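Local coordinates for putative glucarate dehydratase (Pseudomonas fluorescens, PDB 4IT1), which probably catalyses the magnesium-dependent dehydration of D-glucarate to 5-dehydro-4-deoxy-D-glucarate, as a member of the mandelate racemase/muconate lactonizing enzyme family, at residues Ile33-Pro38 against Ala51-Ile56; Glu69-Ala74 against Asp315-Gly320; Ala135-Phe140 against Gly320-Thr325; Asn344-Ile349 against Cys368-Pro373. All blocks are in the same frame, centred on the assembly; numbering follows the deposited sequence.

Contact 1 of 4, residues Ile33-Pro38 against Ala51-Ile56; sequences IAFRDP and ALRSII
Ile33, Ala34 and Phe35 pair in antiparallel register with Arg53, Leu52 and Ala51, the axes of the two short strand segments approaching to 4.8 Å with their directions 140° apart. They belong to the first two strands of the three-stranded sheet in the N-terminal domain of this enolase-superfamily protein. Ile33-Arg53 and Phe35-Ala51 are the hydrogen-bonded pairs. Ile33 N donates to Arg53 O at 2.9 Å, whereas the return bond from Arg53 N to Ile33 O is weak, its angle at the hydrogen being 126°; both bonds of the second pair form. The intervening Ala34-Leu52 pair is non-hydrogen-bonded, and Ala34 CB meets Leu52 CD2 on the face covered by helix 408-421. Phe35, Ile33, Ala51 and Arg53 share the other face. Because Phe35 CG stands between its own backbone N and carbonyl carbon (chi1 41°), the ring folds back across the neighbouring strand, and Ala51 O lies 3.8 Å above the ring plane, over its centre. That oxygen also accepts from Phe35 N. CE1 of the ring touches Ala51 CB at 3.7 Å, while CE2 reaches Arg53 CB at 3.8 Å. Beyond CB the Arg53 chain bends away to a salt bridge with Glu69. Ile33 CG1 packs on the same Arg53 CB, and Ile33 CD1 lies in the ring plane at the edge of Phe35.

Contact 2 of 4, residues Glu69-Ala74 against Asp315-Gly320; sequences ESYGDA and DHHYWG
His317 and Tyr71 meet where Glu69 of strand 65-70 in the N-terminal domain and the following Tyr71 face the short, weakly bonded helix 316-319, which follows barrel strand 311-314. The His317 side chain can be traced outward. Its CB touches Tyr71 OH at 3.4 Å and Tyr71 CZ at 3.8 Å, the two side chains crossing at a slant. On the ring, ND1 donates to the syn lone pair of Asp315 OD1 at 2.8 Å, the oxygen lying 24° out of the imidazole plane. Asp315 OD1 also caps the helix by accepting from His317 N on its anti side, so one residue grips this oxygen twice. At CD2 the edge of the ring meets Glu69 O, 3.8 Å away, and NE2 at the tip is hydrogen-bonded to Ser350 OG. An alanine in place of His317 would probably leave Ser350 OG without this partner and Asp315 OD1 with the backbone N-H but no ring donor. Asp315 OD2 is hydrogen-bonded to His342, the predicted proton acceptor, a pairing consistent with the His-Asp pair of mandelate racemase. Tyr71 OH lies in plane at the edge of the Tyr318 ring, 3.3 Å from Tyr318 CD2. It also donates to a water at 2.6 Å, and that water donates to Asp315 OD2 at 2.9 Å.

Contact 3 of 4, residues Ala135-Phe140 against Gly320-Thr325; sequences AFEVAF and GGLRDT
Glu137 presents its carboxylate to the first backbone N-H groups of helix 322-334. OE1 accepts from Leu322 N at 2.8 Å, the donor lying on the syn side but 30° out of the carboxylate plane. OE2 receives Arg323 N at 3.2 Å on its syn lone pair, in an almost straight bond (177° at the hydrogen). The two bonds fix the rotation of the carboxylate. The Glu137 chain leaves helix 128-148 with CG anti to the backbone N, and a bend at chi2 (-113°) swings the acid group onto the helix end. Beside it, Val138 CG2 packs on Leu322 CG at 4.0 Å, the side chains crossing at about a right angle.

One shell out, a water donates to Glu137 OE2 and to Gly320 O and accepts from Asp324 N. Gly321, at the N-cap position, leaves room for the acid: a CB there would collide with Glu137 OE1. Its carbonyl O is held by Thr325 N and Thr325 OG1, which arrive from opposite faces of the carbonyl plane. Farther out, Arg323 packs on Leu155 of the second subunit. A buried glutamate of the N-terminal domain, its charge likely to be eased by the helix dipole, thus accepts from the first two N-H groups of a helix on the outside of the enolase-type barrel.

Contact 4 of 4, residues Asn344-Ile349 against Cys368-Pro373; sequences NSHLGI and CDTHYP
Two loops at the mouth of the enolase-type barrel meet here, the one after strand 338-341 bringing Asn344, Ser345 and His346 against Thr370, His371 and Tyr372. Asn344 CB makes a CH-pi contact with the His371 ring, 3.7 Å from its centroid and 24° off the normal. Ser345 N lies over the same face, 3.2 Å above the plane, toward CG and CD2, whereas Asn344 CB sits toward CE1. The His371 side chain is also about 4 Å, at nearest atoms, from a bound tartrate, which probably came from the crystallisation liquor but may mark the pocket. Replacing His371 by alanine would probably open a gap beneath Asn344 CB and Ser345 N and leave the Asn344 loop freer to move beside the predicted proton acceptor His342.

His346 NE2 shares a hydrogen bond of 2.7 Å with Thr370 OG1, and His371 N adds a weak bond to that nitrogen near the ring plane. The other ring nitrogen of His346, ND1, donates to Leu347 O from 41° above the carbonyl plane; bonds at both ring nitrogens restrain the rotation of the imidazole. Tyr372 CE1 sets the ring edge against Gly348 N at 3.4 Å, while Tyr372 OH bonds to Glu380. Leu351 of helix 348-360 touches His346, Thr370 and Tyr372, and strand 163-170 flanks Thr370 through Phe166.

How the contacts relate
Along the chain contact 1 closes before contact 2 opens, contacts 2 and 3 alternate their segments and share Gly320, and contact 4 comes last. Contacts 1 and 2 lie on the same antiparallel sheet, through neighbouring strands 50-60 and 65-70; contacts 2 and 3 tie this N-terminal domain to barrel segments; contact 4 lies within the barrel domain. The centre of contact 2 is about 12 Å from those of contacts 1 and 4 and about 10 Å from that of contact 3, whereas the centres of contacts 1 and 3 are about 20 Å apart. Glu69 of contact 2 also reaches Leu347 N of contact 4 in a probable hydrogen bond, so residues of both domains meet beside the predicted active site.

Contact 1 of 4, residues Ile33-Pro38 against Ala51-Ile56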
loop_
_atom_site.group_PDB
_atom_site.type_symbol
_atom_site.label_atom_id
_atom_site.label_comp_id
_atom_site.label_asym_id
_atom_site.label_seq_id
_atom_site.Cartn_x
_atom_site.Cartn_y
_atom_site.Cartn_z
ATOM N N ILE A 33 -16.221 1.230 -27.318
ATOM C CA ILE A 33 -17.170 2.326 -27.590
ATOM C C ILE A 33 -16.488 3.608 -28.072
ATOM O O ILE A 33 -15.280 3.793 -27.895
ATOM C CB ILE A 33 -18.028 2.700 -26.348
ATOM C CG1 ILE A 33 -17.141 3.111 -25.167
ATOM C CG2 ILE A 33 -18.973 1.567 -25.952
ATOM C CD1 ILE A 33 -17.673 4.296 -24.396
ATOM N N ALA A 34 -17.269 4.510 -28.656
ATOM C CA ALA A 34 -16.741 5.813 -29.041
ATOM C C ALA A 34 -17.741 6.913 -28.753
ATOM O O ALA A 34 -18.947 6.722 -28.907
ATOM C CB ALA A 34 -16.343 5.828 -30.509
ATOM N N PHE A 35 -17.234 8.069 -28.348
ATOM C CA PHE A 35 -18.095 9.192 -28.023
ATOM C C PHE A 35 -17.572 10.470 -28.643
ATOM O O PHE A 35 -16.363 10.626 -28.838
ATOM C CB PHE A 35 -18.265 9.347 -26.503
ATOM C CG PHE A 35 -16.998 9.131 -25.713
ATOM C CD1 PHE A 35 -16.046 10.144 -25.597
ATOM C CD2 PHE A 35 -16.767 7.918 -25.067
ATOM C CE1 PHE A 35 -14.883 9.947 -24.864
ATOM C CE2 PHE A 35 -15.610 7.715 -24.332
ATOM C CZ PHE A 35 -14.667 8.734 -24.230
ATOM N N ARG A 36 -18.488 11.375 -28.964
ATOM C CA ARG A 36 -18.120 12.653 -29.560
ATOM C C ARG A 36 -17.108 13.364 -28.667
ATOM O O ARG A 36 -17.260 13.413 -27.438
ATOM C CB ARG A 36 -19.351 13.533 -29.822
ATOM C CG ARG A 36 -20.480 12.811 -30.554
ATOM C CD ARG A 36 -21.394 13.747 -31.340
ATOM N NE ARG A 36 -22.038 14.798 -30.548
ATOM C CZ ARG A 36 -23.012 14.602 -29.659
ATOM N NH1 ARG A 36 -23.462 13.379 -29.400
ATOM N NH2 ARG A 36 -23.528 15.640 -29.011
ATOM N N ASP A 37 -16.054 13.870 -29.293
ATOM C CA ASP A 37 -15.025 14.593 -28.586
ATOM C C ASP A 37 -14.869 15.931 -29.288
ATOM O O ASP A 37 -14.751 15.982 -30.510
ATOM C CB ASP A 37 -13.711 13.806 -28.617
ATOM C CG ASP A 37 -12.992 13.790 -27.272
ATOM O OD1 ASP A 37 -13.644 14.013 -26.226
ATOM O OD2 ASP A 37 -11.769 13.531 -27.257
ATOM N N PRO A 38 -14.870 17.026 -28.521
ATOM C CA PRO A 38 -14.667 18.345 -29.111
ATOM C C PRO A 38 -13.283 18.505 -29.761
ATOM O O PRO A 38 -12.364 17.727 -29.463
ATOM C CB PRO A 38 -14.797 19.304 -27.914
ATOM C CG PRO A 38 -15.280 18.483 -26.766
ATOM C CD PRO A 38 -14.900 17.069 -27.049
ATOM N N ALA A 51 -13.463 9.677 -29.635
ATOM C CA ALA A 51 -12.496 9.159 -28.681
ATOM C C ALA A 51 -12.965 7.789 -28.206
ATOM O O ALA A 51 -14.165 7.556 -28.061
ATOM C CB ALA A 51 -12.329 10.123 -27.513
ATOM N N LEU A 52 -12.016 6.888 -27.973
ATOM C CA LEU A 52 -12.316 5.485 -27.696
ATOM C C LEU A 52 -12.233 5.140 -26.210
ATOM O O LEU A 52 -11.672 5.899 -25.414
ATOM C CB LEU A 52 -11.369 4.580 -28.491
ATOM C CG LEU A 52 -11.057 4.977 -29.943
ATOM C CD1 LEU A 52 -10.005 4.055 -30.553
ATOM C CD2 LEU A 52 -12.323 5.010 -30.792
ATOM N N ARG A 53 -12.790 3.982 -25.854
ATOM C CA ARG A 53 -12.896 3.534 -24.471
ATOM C C ARG A 53 -13.420 2.113 -24.488
ATOM O O ARG A 53 -14.068 1.712 -25.448
ATOM C CB ARG A 53 -13.872 4.429 -23.690
ATOM C CG ARG A 53 -13.613 4.512 -22.192
ATOM C CD ARG A 53 -12.537 5.542 -21.858
ATOM N NE ARG A 53 -12.098 5.421 -20.469
ATOM C CZ ARG A 53 -10.988 5.962 -19.975
ATOM N NH1 ARG A 53 -10.178 6.671 -20.751
ATOM N NH2 ARG A 53 -10.684 5.787 -18.696
ATOM N N SER A 54 -13.136 1.350 -23.441
ATOM C CA SER A 54 -13.677 0.002 -23.317
ATOM C C SER A 54 -14.411 -0.179 -21.988
ATOM O O SER A 54 -13.971 0.324 -20.949
ATOM C CB SER A 54 -12.576 -1.040 -23.460
ATOM O OG SER A 54 -11.654 -0.931 -22.395
ATOM N N ILE A 55 -15.530 -0.899 -22.043
ATOM C CA ILE A 55 -16.394 -1.127 -20.889
ATOM C C ILE A 55 -16.355 -2.606 -20.518
ATOM O O ILE A 55 -16.554 -3.476 -21.367
ATOM C CB ILE A 55 -17.846 -0.695 -21.187
ATOM C CG1 ILE A 55 -17.884 0.679 -21.879
ATOM C CG2 ILE A 55 -18.703 -0.719 -19.920
ATOM C CD1 ILE A 55 -17.548 1.864 -20.997
ATOM N N ILE A 56 -16.082 -2.880 -19.246
ATOM C CA ILE A 56 -15.967 -4.246 -18.742
ATOM C C ILE A 56 -17.178 -4.618 -17.874
ATOM O O ILE A 56 -17.556 -3.874 -16.972
ATOM C CB ILE A 56 -14.662 -4.440 -17.930
ATOM C CG1 ILE A 56 -13.419 -4.172 -18.791
ATOM C CG2 ILE A 56 -14.580 -5.847 -17.358
ATOM C CD1 ILE A 56 -13.039 -2.710 -18.919
#

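Contact 2 of 4, residues Glu69-Ala74 against Asp315-Gly320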
loop_
_atom_site.group_PDB
_atom_site.type_symbol
_atom_site.label_atom_id
_atom_site.label_comp_id
_atom_site.label_asym_id
_atom_site.label_seq_id
_atom_site.Cartn_x
_atom_site.Cartn_y
_atom_site.Cartn_z
ATOM N N GLU A 69 -14.055 0.317 -16.600
ATOM C CA GLU A 69 -13.848 1.217 -17.732
ATOM C C GLU A 69 -12.340 1.375 -17.945
ATOM O O GLU A 69 -11.589 1.547 -16.980
ATOM C CB GLU A 69 -14.495 2.574 -17.464
ATOM C CG GLU A 69 -14.594 3.483 -18.672
ATOM C CD GLU A 69 -15.046 4.893 -18.329
ATOM O OE1 GLU A 69 -15.847 5.072 -17.384
ATOM O OE2 GLU A 69 -14.603 5.834 -19.020
ATOM N N SER A 70 -11.896 1.306 -19.200
ATOM C CA SER A 70 -10.465 1.405 -19.506
ATOM C C SER A 70 -10.158 2.030 -20.869
ATOM O O SER A 70 -10.987 2.742 -21.436
ATOM C CB SER A 70 -9.789 0.040 -19.384
ATOM O OG SER A 70 -8.388 0.200 -19.284
ATOM N N TYR A 71 -8.951 1.775 -21.371
ATOM C CA TYR A 71 -8.486 2.356 -22.632
ATOM C C TYR A 71 -9.066 1.618 -23.840
ATOM O O TYR A 71 -9.204 0.388 -23.819
ATOM C CB TYR A 71 -6.951 2.396 -22.674
ATOM C CG TYR A 71 -6.351 3.243 -21.570
ATOM C CD1 TYR A 71 -6.517 4.630 -21.553
ATOM C CD2 TYR A 71 -5.625 2.655 -20.541
ATOM C CE1 TYR A 71 -5.969 5.407 -20.537
ATOM C CE2 TYR A 71 -5.080 3.418 -19.520
ATOM C CZ TYR A 71 -5.249 4.791 -19.526
ATOM O OH TYR A 71 -4.700 5.537 -18.508
ATOM N N GLY A 72 -9.410 2.379 -24.877
ATOM C CA GLY A 72 -10.142 1.836 -26.026
ATOM C C GLY A 72 -9.382 1.716 -27.335
ATOM O O GLY A 72 -9.975 1.410 -28.377
ATOM N N ASP A 73 -8.074 1.962 -27.290
ATOM C CA ASP A 73 -7.210 1.794 -28.460
ATOM C C ASP A 73 -7.066 0.311 -28.778
ATOM O O ASP A 73 -7.158 -0.538 -27.886
ATOM C CB ASP A 73 -5.832 2.406 -28.206
ATOM C CG ASP A 73 -5.154 1.800 -27.006
ATOM O OD1 ASP A 73 -4.522 0.732 -27.148
ATOM O OD2 ASP A 73 -5.284 2.384 -25.912
ATOM N N ALA A 74 -6.819 0.013 -30.050
ATOM C CA ALA A 74 -6.741 -1.369 -30.520
ATOM C C ALA A 74 -5.840 -2.294 -29.679
ATOM O O ALA A 74 -6.293 -3.361 -29.276
ATOM C CB ALA A 74 -6.380 -1.418 -32.002
ATOM N N ASP A 315 -3.537 8.223 -11.102
ATOM C CA ASP A 315 -4.545 7.874 -12.107
ATOM C C ASP A 315 -4.637 6.364 -12.037
ATOM O O ASP A 315 -3.691 5.664 -12.412
ATOM C CB ASP A 315 -4.093 8.322 -13.500
ATOM C CG ASP A 315 -5.156 8.116 -14.574
ATOM O OD1 ASP A 315 -5.877 7.095 -14.539
ATOM O OD2 ASP A 315 -5.250 8.986 -15.473
ATOM N N HIS A 316 -5.758 5.861 -11.524
ATOM C CA HIS A 316 -5.856 4.448 -11.180
ATOM C C HIS A 316 -5.781 3.561 -12.421
ATOM O O HIS A 316 -5.482 2.367 -12.319
ATOM C CB HIS A 316 -7.142 4.165 -10.394
ATOM C CG HIS A 316 -8.390 4.235 -11.220
ATOM N ND1 HIS A 316 -9.051 5.420 -11.472
ATOM C CD2 HIS A 316 -9.099 3.267 -11.850
ATOM C CE1 HIS A 316 -10.116 5.179 -12.216
ATOM N NE2 HIS A 316 -10.167 3.879 -12.461
ATOM N N HIS A 317 -6.059 4.156 -13.579
ATOM C CA HIS A 317 -6.109 3.418 -14.833
ATOM C C HIS A 317 -4.761 2.837 -15.199
ATOM O O HIS A 317 -4.677 1.680 -15.615
ATOM C CB HIS A 317 -6.596 4.307 -15.964
ATOM C CG HIS A 317 -7.984 4.822 -15.768
ATOM N ND1 HIS A 317 -8.261 6.157 -15.578
ATOM C CD2 HIS A 317 -9.177 4.181 -15.741
ATOM C CE1 HIS A 317 -9.565 6.318 -15.447
ATOM N NE2 HIS A 317 -10.142 5.134 -15.540
ATOM N N TYR A 318 -3.705 3.628 -15.040
ATOM C CA TYR A 318 -2.383 3.145 -15.437
ATOM C C TYR A 318 -1.445 2.829 -14.292
ATOM O O TYR A 318 -0.447 2.138 -14.485
ATOM C CB TYR A 318 -1.724 4.048 -16.484
ATOM C CG TYR A 318 -1.446 5.466 -16.072
ATOM C CD1 TYR A 318 -0.346 5.783 -15.269
ATOM C CD2 TYR A 318 -2.238 6.504 -16.540
ATOM C CE1 TYR A 318 -0.076 7.095 -14.914
ATOM C CE2 TYR A 318 -1.971 7.824 -16.193
ATOM C CZ TYR A 318 -0.894 8.111 -15.373
ATOM O OH TYR A 318 -0.624 9.423 -15.029
ATOM N N TRP A 319 -1.767 3.302 -13.093
ATOM C CA TRP A 319 -0.940 2.968 -11.936
ATOM C C TRP A 319 -1.169 1.553 -11.432
ATOM O O TRP A 319 -0.420 1.064 -10.583
ATOM C CB TRP A 319 -1.125 3.979 -10.820
ATOM C CG TRP A 319 -0.204 5.125 -10.941
ATOM C CD1 TRP A 319 -0.433 6.295 -11.604
ATOM C CD2 TRP A 319 1.109 5.226 -10.379
ATOM N NE1 TRP A 319 0.660 7.126 -11.491
ATOM C CE2 TRP A 319 1.614 6.498 -10.730
ATOM C CE3 TRP A 319 1.898 4.376 -9.597
ATOM C CZ2 TRP A 319 2.877 6.942 -10.326
ATOM C CZ3 TRP A 319 3.164 4.822 -9.187
ATOM C CH2 TRP A 319 3.641 6.088 -9.567
ATOM N N GLY A 320 -2.202 0.895 -11.955
ATOM C CA GLY A 320 -2.451 -0.509 -11.625
ATOM C C GLY A 320 -3.685 -0.769 -10.774
ATOM O O GLY A 320 -3.786 -1.809 -10.138
HETATM O O HOH W 1 -12.370 2.999 -14.449
HETATM O O HOH W 2 -7.022 0.579 -16.997
HETATM O O HOH W 3 -6.039 7.731 -17.992
#

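Contact 3 of 4, residues Ala135-Phe140 against Gly320-Thr325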
loop_
_atom_site.group_PDB
_atom_site.type_symbol
_atom_site.label_atom_id
_atom_site.label_comp_id
_atom_site.label_asym_id
_atom_site.label_seq_id
_atom_site.Cartn_x
_atom_site.Cartn_y
_atom_site.Cartn_z
ATOM N N ALA A 135 -7.854 -2.450 -15.219
ATOM C CA ALA A 135 -9.135 -2.541 -15.925
ATOM C C ALA A 135 -10.092 -3.521 -15.233
ATOM O O ALA A 135 -11.263 -3.199 -14.991
ATOM C CB ALA A 135 -8.913 -2.937 -17.376
ATOM N N PHE A 136 -9.568 -4.698 -14.898
ATOM C CA PHE A 136 -10.349 -5.748 -14.267
ATOM C C PHE A 136 -10.399 -5.649 -12.737
ATOM O O PHE A 136 -11.420 -5.987 -12.132
ATOM C CB PHE A 136 -9.854 -7.120 -14.721
ATOM C CG PHE A 136 -10.054 -7.372 -16.190
ATOM C CD1 PHE A 136 -11.328 -7.311 -16.754
ATOM C CD2 PHE A 136 -8.975 -7.663 -17.016
ATOM C CE1 PHE A 136 -11.520 -7.537 -18.111
ATOM C CE2 PHE A 136 -9.160 -7.894 -18.373
ATOM C CZ PHE A 136 -10.434 -7.831 -18.921
ATOM N N GLU A 137 -9.303 -5.186 -12.127
ATOM C CA GLU A 137 -9.234 -4.986 -10.672
ATOM C C GLU A 137 -10.452 -4.215 -10.168
ATOM O O GLU A 137 -11.106 -4.644 -9.218
ATOM C CB GLU A 137 -7.929 -4.271 -10.272
ATOM C CG GLU A 137 -7.617 -4.282 -8.776
ATOM C CD GLU A 137 -7.689 -2.903 -8.114
ATOM O OE1 GLU A 137 -8.286 -1.960 -8.680
ATOM O OE2 GLU A 137 -7.142 -2.757 -7.002
ATOM N N VAL A 138 -10.758 -3.098 -10.826
ATOM C CA VAL A 138 -11.914 -2.278 -10.481
ATOM C C VAL A 138 -13.199 -3.111 -10.508
ATOM O O VAL A 138 -13.971 -3.088 -9.550
ATOM C CB VAL A 138 -12.012 -1.024 -11.384
ATOM C CG1 VAL A 138 -13.319 -0.273 -11.166
ATOM C CG2 VAL A 138 -10.826 -0.102 -11.132
ATOM N N ALA A 139 -13.404 -3.871 -11.581
ATOM C CA ALA A 139 -14.596 -4.708 -11.717
ATOM C C ALA A 139 -14.659 -5.812 -10.666
ATOM O O ALA A 139 -15.729 -6.085 -10.122
ATOM C CB ALA A 139 -14.679 -5.289 -13.118
ATOM N N PHE A 140 -13.513 -6.435 -10.387
ATOM C CA PHE A 140 -13.382 -7.421 -9.310
ATOM C C PHE A 140 -13.763 -6.857 -7.935
ATOM O O PHE A 140 -14.335 -7.566 -7.107
ATOM C CB PHE A 140 -11.944 -7.917 -9.222
ATOM C CG PHE A 140 -11.648 -9.127 -10.055
ATOM C CD1 PHE A 140 -11.859 -9.124 -11.431
ATOM C CD2 PHE A 140 -11.099 -10.262 -9.466
ATOM C CE1 PHE A 140 -11.553 -10.243 -12.195
ATOM C CE2 PHE A 140 -10.794 -11.383 -10.222
ATOM C CZ PHE A 140 -11.015 -11.371 -11.590
ATOM N N GLY A 320 -2.202 0.895 -11.955
ATOM C CA GLY A 320 -2.451 -0.509 -11.625
ATOM C C GLY A 320 -3.685 -0.769 -10.774
ATOM O O GLY A 320 -3.786 -1.809 -10.138
ATOM N N GLY A 321 -4.628 0.168 -10.766
ATOM C CA GLY A 321 -5.857 -0.015 -9.998
ATOM C C GLY A 321 -5.949 0.762 -8.694
ATOM O O GLY A 321 -5.159 1.674 -8.429
ATOM N N LEU A 322 -6.915 0.374 -7.868
ATOM C CA LEU A 322 -7.309 1.182 -6.720
ATOM C C LEU A 322 -6.399 0.981 -5.521
ATOM O O LEU A 322 -6.010 1.951 -4.879
ATOM C CB LEU A 322 -8.779 0.937 -6.366
ATOM C CG LEU A 322 -9.796 1.185 -7.492
ATOM C CD1 LEU A 322 -11.208 0.906 -7.010
ATOM C CD2 LEU A 322 -9.711 2.595 -8.067
ATOM N N ARG A 323 -6.048 -0.268 -5.238
ATOM C CA ARG A 323 -5.164 -0.578 -4.126
ATOM C C ARG A 323 -3.736 -0.094 -4.366
ATOM O O ARG A 323 -3.058 0.332 -3.422
ATOM C CB ARG A 323 -5.195 -2.070 -3.790
ATOM C CG ARG A 323 -6.447 -2.471 -3.024
ATOM C CD ARG A 323 -6.456 -3.945 -2.646
ATOM N NE ARG A 323 -7.739 -4.310 -2.044
ATOM C CZ ARG A 323 -8.130 -5.552 -1.766
ATOM N NH1 ARG A 323 -7.345 -6.590 -2.030
ATOM N NH2 ARG A 323 -9.317 -5.758 -1.215
ATOM N N ASP A 324 -3.292 -0.152 -5.624
ATOM C CA ASP A 324 -1.968 0.344 -6.005
ATOM C C ASP A 324 -1.901 1.859 -5.851
ATOM O O ASP A 324 -0.869 2.409 -5.454
ATOM C CB ASP A 324 -1.617 -0.066 -7.447
ATOM C CG ASP A 324 -1.082 -1.495 -7.550
ATOM O OD1 ASP A 324 -0.897 -2.170 -6.511
ATOM O OD2 ASP A 324 -0.836 -1.946 -8.688
ATOM N N THR A 325 -3.008 2.523 -6.175
ATOM C CA THR A 325 -3.154 3.965 -5.982
ATOM C C THR A 325 -3.053 4.383 -4.494
ATOM O O THR A 325 -2.524 5.459 -4.177
ATOM C CB THR A 325 -4.473 4.462 -6.601
ATOM O OG1 THR A 325 -4.439 4.247 -8.018
ATOM C CG2 THR A 325 -4.675 5.928 -6.355
HETATM O O HOH W 4 -4.415 -1.907 -7.374
#

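Contact 4 of 4, residues Asn344-Ile349 against Cys368-Pro373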
loop_
_atom_site.group_PDB
_atom_site.type_symbol
_atom_site.label_atom_id
_atom_site.label_comp_id
_atom_site.label_asym_id
_atom_site.label_seq_id
_atom_site.Cartn_x
_atom_site.Cartn_y
_atom_site.Cartn_z
ATOM N N ASN A 344 -8.679 11.110 -17.670
ATOM C CA ASN A 344 -8.947 11.840 -18.904
ATOM C C ASN A 344 -9.836 11.025 -19.840
ATOM O O ASN A 344 -9.868 9.793 -19.734
ATOM C CB ASN A 344 -7.632 12.235 -19.591
ATOM C CG ASN A 344 -6.853 11.036 -20.105
ATOM O OD1 ASN A 344 -6.528 10.113 -19.355
ATOM N ND2 ASN A 344 -6.551 11.048 -21.396
ATOM N N SER A 345 -10.553 11.717 -20.733
ATOM C CA SER A 345 -11.431 11.088 -21.739
ATOM C C SER A 345 -12.103 9.819 -21.221
ATOM O O SER A 345 -11.842 8.711 -21.699
ATOM C CB SER A 345 -10.677 10.820 -23.050
ATOM O OG SER A 345 -10.513 12.023 -23.783
ATOM N N HIS A 346 -12.972 10.006 -20.231
ATOM C CA HIS A 346 -13.553 8.900 -19.482
ATOM C C HIS A 346 -15.051 9.110 -19.271
ATOM O O HIS A 346 -15.582 10.206 -19.484
ATOM C CB HIS A 346 -12.864 8.786 -18.121
ATOM C CG HIS A 346 -13.089 9.977 -17.243
ATOM N ND1 HIS A 346 -14.041 9.997 -16.249
ATOM C CD2 HIS A 346 -12.518 11.206 -17.244
ATOM C CE1 HIS A 346 -14.032 11.178 -15.660
ATOM N NE2 HIS A 346 -13.118 11.931 -16.245
ATOM N N LEU A 347 -15.720 8.048 -18.839
ATOM C CA LEU A 347 -17.126 8.123 -18.486
ATOM C C LEU A 347 -17.332 7.950 -16.982
ATOM O O LEU A 347 -16.366 7.878 -16.209
ATOM C CB LEU A 347 -17.939 7.096 -19.280
ATOM C CG LEU A 347 -17.943 7.254 -20.808
ATOM C CD1 LEU A 347 -18.725 6.115 -21.442
ATOM C CD2 LEU A 347 -18.495 8.600 -21.267
ATOM N N GLY A 348 -18.601 7.881 -16.589
ATOM C CA GLY A 348 -19.007 7.836 -15.192
ATOM C C GLY A 348 -18.400 6.729 -14.358
ATOM O O GLY A 348 -18.130 6.935 -13.170
ATOM N N ILE A 349 -18.198 5.558 -14.968
ATOM C CA ILE A 349 -17.587 4.421 -14.278
ATOM C C ILE A 349 -16.206 4.813 -13.736
ATOM O O ILE A 349 -15.941 4.702 -12.532
ATOM C CB ILE A 349 -17.466 3.170 -15.183
ATOM C CG1 ILE A 349 -18.848 2.718 -15.675
ATOM C CG2 ILE A 349 -16.744 2.046 -14.447
ATOM C CD1 ILE A 349 -18.835 1.491 -16.567
ATOM N N CYS A 368 -9.198 17.003 -7.551
ATOM C CA CYS A 368 -8.872 16.036 -8.584
ATOM C C CYS A 368 -9.149 16.554 -9.996
ATOM O O CYS A 368 -9.716 17.644 -10.168
ATOM C CB CYS A 368 -9.622 14.741 -8.323
ATOM S SG CYS A 368 -9.160 13.976 -6.761
ATOM N N ASP A 369 -8.727 15.774 -10.996
ATOM C CA ASP A 369 -8.839 16.162 -12.410
ATOM C C ASP A 369 -9.848 15.295 -13.140
ATOM O O ASP A 369 -9.862 14.070 -12.968
ATOM C CB ASP A 369 -7.488 16.057 -13.126
ATOM C CG ASP A 369 -6.609 17.271 -12.912
ATOM O OD1 ASP A 369 -7.094 18.410 -13.080
ATOM O OD2 ASP A 369 -5.412 17.078 -12.606
ATOM N N THR A 370 -10.683 15.936 -13.959
ATOM C CA THR A 370 -11.699 15.223 -14.736
ATOM C C THR A 370 -12.005 15.900 -16.073
ATOM O O THR A 370 -11.844 17.120 -16.227
ATOM C CB THR A 370 -12.996 14.997 -13.922
ATOM O OG1 THR A 370 -13.775 13.960 -14.535
ATOM C CG2 THR A 370 -13.832 16.285 -13.821
ATOM N N HIS A 371 -12.435 15.091 -17.037
ATOM C CA HIS A 371 -12.782 15.575 -18.374
ATOM C C HIS A 371 -14.300 15.706 -18.528
ATOM O O HIS A 371 -14.786 16.269 -19.508
ATOM C CB HIS A 371 -12.224 14.618 -19.438
ATOM C CG HIS A 371 -10.850 14.971 -19.920
ATOM N ND1 HIS A 371 -9.795 15.209 -19.066
ATOM C CD2 HIS A 371 -10.354 15.108 -21.173
ATOM C CE1 HIS A 371 -8.713 15.491 -19.770
ATOM N NE2 HIS A 371 -9.026 15.434 -21.052
ATOM N N TYR A 372 -15.018 15.203 -17.524
ATOM C CA TYR A 372 -16.472 14.970 -17.545
ATOM C C TYR A 372 -17.373 16.075 -18.108
ATOM O O TYR A 372 -18.325 15.765 -18.819
ATOM C CB TYR A 372 -16.945 14.557 -16.156
ATOM C CG TYR A 372 -18.052 13.536 -16.156
ATOM C CD1 TYR A 372 -17.842 12.244 -16.650
ATOM C CD2 TYR A 372 -19.308 13.850 -15.630
ATOM C CE1 TYR A 372 -18.860 11.301 -16.637
ATOM C CE2 TYR A 372 -20.330 12.914 -15.609
ATOM C CZ TYR A 372 -20.107 11.647 -16.111
ATOM O OH TYR A 372 -21.131 10.729 -16.081
ATOM N N PRO A 373 -17.091 17.358 -17.790
ATOM C CA PRO A 373 -17.793 18.456 -18.462
ATOM C C PRO A 373 -17.801 18.411 -19.998
ATOM O O PRO A 373 -18.679 19.020 -20.627
ATOM C CB PRO A 373 -17.032 19.713 -17.993
ATOM C CG PRO A 373 -16.157 19.284 -16.865
ATOM C CD PRO A 373 -16.416 17.834 -16.571
#